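Putative flagellar protein FliS (Parabacteroides merdae ATCC 43184, PDB 4YOK) is of unknown function but joins a prealbumin-like (transthyretin-type) domain to a second beta domain, probably of the E-set type. Local coordinates at residues Y151-S156 with L165-S170. Residues are numbered along the deposited sequence; the frame is centred on the assembly and turned at random.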
loop_
_atom_site.group_PDB
_atom_site.type_symbol
_atom_site.label_atom_id
_atom_site.label_comp_id
_atom_site.label_asym_id
_atom_site.label_seq_id
_atom_site.Cartn_x
_atom_site.Cartn_y
_atom_site.Cartn_z
ATOM N N TYR A 151 -13.232 -11.958 2.721
ATOM C CA TYR A 151 -13.058 -12.401 4.103
ATOM C C TYR A 151 -12.004 -11.537 4.762
ATOM O O TYR A 151 -10.966 -11.260 4.146
ATOM C CB TYR A 151 -12.620 -13.890 4.162
ATOM C CG TYR A 151 -12.317 -14.373 5.565
ATOM C CD1 TYR A 151 -13.323 -14.903 6.373
ATOM C CD2 TYR A 151 -11.027 -14.296 6.091
ATOM C CE1 TYR A 151 -13.061 -15.321 7.675
ATOM C CE2 TYR A 151 -10.748 -14.728 7.395
ATOM C CZ TYR A 151 -11.774 -15.223 8.187
ATOM O OH TYR A 151 -11.538 -15.655 9.473
ATOM N N ARG A 152 -12.265 -11.141 6.021
ATOM C CA ARG A 152 -11.344 -10.337 6.802
ATOM C C ARG A 152 -11.439 -10.778 8.241
ATOM O O ARG A 152 -12.553 -10.915 8.759
ATOM C CB ARG A 152 -11.681 -8.820 6.672
ATOM C CG ARG A 152 -10.846 -7.933 7.624
ATOM C CD ARG A 152 -11.112 -6.442 7.384
ATOM N NE ARG A 152 -10.699 -5.642 8.538
ATOM C CZ ARG A 152 -10.944 -4.338 8.668
ATOM N NH1 ARG A 152 -11.545 -3.666 7.692
ATOM N NH2 ARG A 152 -10.597 -3.698 9.777
ATOM N N GLN A 153 -10.284 -10.982 8.883
ATOM C CA GLN A 153 -10.230 -11.276 10.321
ATOM C C GLN A 153 -9.147 -10.408 10.929
ATOM O O GLN A 153 -7.996 -10.482 10.488
ATOM C CB GLN A 153 -9.977 -12.771 10.607
ATOM C CG GLN A 153 -9.912 -13.090 12.136
ATOM C CD GLN A 153 -11.238 -12.865 12.830
ATOM O OE1 GLN A 153 -12.300 -13.234 12.325
ATOM N NE2 GLN A 153 -11.218 -12.157 13.938
ATOM N N ASP A 154 -9.506 -9.595 11.935
ATOM C CA ASP A 154 -8.551 -8.718 12.634
ATOM C C ASP A 154 -8.039 -9.346 13.907
ATOM O O ASP A 154 -8.745 -10.116 14.563
ATOM C CB ASP A 154 -9.198 -7.371 12.974
ATOM C CG ASP A 154 -9.615 -6.532 11.774
ATOM O OD1 ASP A 154 -9.332 -6.949 10.620
ATOM O OD2 ASP A 154 -10.221 -5.474 11.985
ATOM N N PHE A 155 -6.793 -9.002 14.260
ATOM C CA PHE A 155 -6.072 -9.417 15.482
ATOM C C PHE A 155 -5.568 -8.109 16.099
ATOM O O PHE A 155 -4.910 -7.324 15.410
ATOM C CB PHE A 155 -4.949 -10.426 15.148
ATOM C CG PHE A 155 -5.438 -11.730 14.533
ATOM C CD1 PHE A 155 -5.685 -11.827 13.163
ATOM C CD2 PHE A 155 -5.705 -12.840 15.330
ATOM C CE1 PHE A 155 -6.184 -13.013 12.606
ATOM C CE2 PHE A 155 -6.186 -14.032 14.768
ATOM C CZ PHE A 155 -6.414 -14.115 13.408
ATOM N N SER A 156 -5.937 -7.827 17.361
ATOM C CA SER A 156 -5.645 -6.522 17.971
ATOM C C SER A 156 -4.543 -6.547 19.038
ATOM O O SER A 156 -4.258 -5.504 19.635
ATOM C CB SER A 156 -6.924 -5.984 18.606
ATOM O OG SER A 156 -7.288 -6.847 19.675
ATOM N N LEU A 165 -0.591 -16.722 12.771
ATOM C CA LEU A 165 -2.044 -16.544 12.897
ATOM C C LEU A 165 -2.834 -17.564 12.097
ATOM O O LEU A 165 -2.395 -18.027 11.034
ATOM C CB LEU A 165 -2.450 -15.122 12.442
ATOM C CG LEU A 165 -1.648 -13.955 13.041
ATOM C CD1 LEU A 165 -2.007 -12.633 12.393
ATOM C CD2 LEU A 165 -1.850 -13.834 14.551
ATOM N N SER A 166 -4.011 -17.919 12.626
ATOM C CA SER A 166 -4.960 -18.826 11.967
ATOM C C SER A 166 -6.337 -18.238 12.107
ATOM O O SER A 166 -6.770 -17.953 13.224
ATOM C CB SER A 166 -4.900 -20.234 12.547
ATOM O OG SER A 166 -3.735 -20.899 12.095
ATOM N N ALA A 167 -6.983 -17.975 10.986
ATOM C CA ALA A 167 -8.328 -17.390 10.949
ATOM C C ALA A 167 -9.304 -18.461 10.510
ATOM O O ALA A 167 -9.035 -19.175 9.533
ATOM C CB ALA A 167 -8.365 -16.191 10.002
ATOM N N ASP A 168 -10.412 -18.608 11.243
ATOM C CA ASP A 168 -11.400 -19.646 10.946
ATOM C C ASP A 168 -12.248 -19.246 9.737
ATOM O O ASP A 168 -13.067 -18.336 9.830
ATOM C CB ASP A 168 -12.288 -19.884 12.176
ATOM C CG ASP A 168 -13.238 -21.054 12.060
ATOM O OD1 ASP A 168 -13.272 -21.689 10.983
ATOM O OD2 ASP A 168 -13.852 -21.403 13.069
ATOM N N ILE A 169 -12.053 -19.938 8.603
ATOM C CA ILE A 169 -12.813 -19.659 7.381
ATOM C C ILE A 169 -13.885 -20.747 7.149
ATOM O O ILE A 169 -14.528 -20.749 6.099
ATOM C CB ILE A 169 -11.860 -19.533 6.157
ATOM C CG1 ILE A 169 -11.086 -20.865 5.933
ATOM C CG2 ILE A 169 -10.917 -18.300 6.285
ATOM C CD1 ILE A 169 -10.299 -20.970 4.510
ATOM N N SER A 170 -14.050 -21.699 8.090
ATOM C CA SER A 170 -15.033 -22.782 7.924
ATOM C C SER A 170 -16.461 -22.220 7.832
ATOM O O SER A 170 -16.748 -21.164 8.389
ATOM C CB SER A 170 -14.928 -23.775 9.073
ATOM O OG SER A 170 -15.311 -23.140 10.285
#
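D168, whose backbone O lies 3.1 Å from Y151 OH, has a carboxylate oxygen gripped twice from its own chain: OD1 accepts from S170 OG at 2.6 Å on the syn side and from S170 N on the anti side, both tilted out of the carboxylate plane. The backbone bond makes an Asx turn, which an aspartate suits because its short side chain can reach the amide two residues on as the strand ends. Just inside this turn, I169 lays CG2 over the centre of the Y151 ring, a CH-pi contact 3.7 Å from the centroid. Y151 reaches I169 because its chi1 of 175° swings the ring away from the backbone N, while A167 CB meets the ring near its plane. A167 is small enough to admit this edge and also Q153 CB, 3.8 Å from A167 CB. Were Y151 an alanine, a gap would probably open beside A167 and I169 CG2 would lose its aromatic face. At the other end, L165 spreads its two methyls over one face of F155, CD2 lying 4.2 Å from the ring centroid, and the F155 ring turns its edge, at CZ, to S166 O. R152 instead points away from 165-170 and clasps D154 in a side-on salt bridge: its flat guanidinium offers NE, in plane, to OD1 at 2.8 Å and NH2, tilted, to OD2. Largely side chains bridge the strands, which run at 132° and approach to 8.1 Å, the outermost, within this chain, of two facing sheets, consistent with an E-set beta-sandwich. Strand 151-155 pairs with 131-139 and 161-168 with 115-124, while I175 of helix 173-177 touches Y151 and I169.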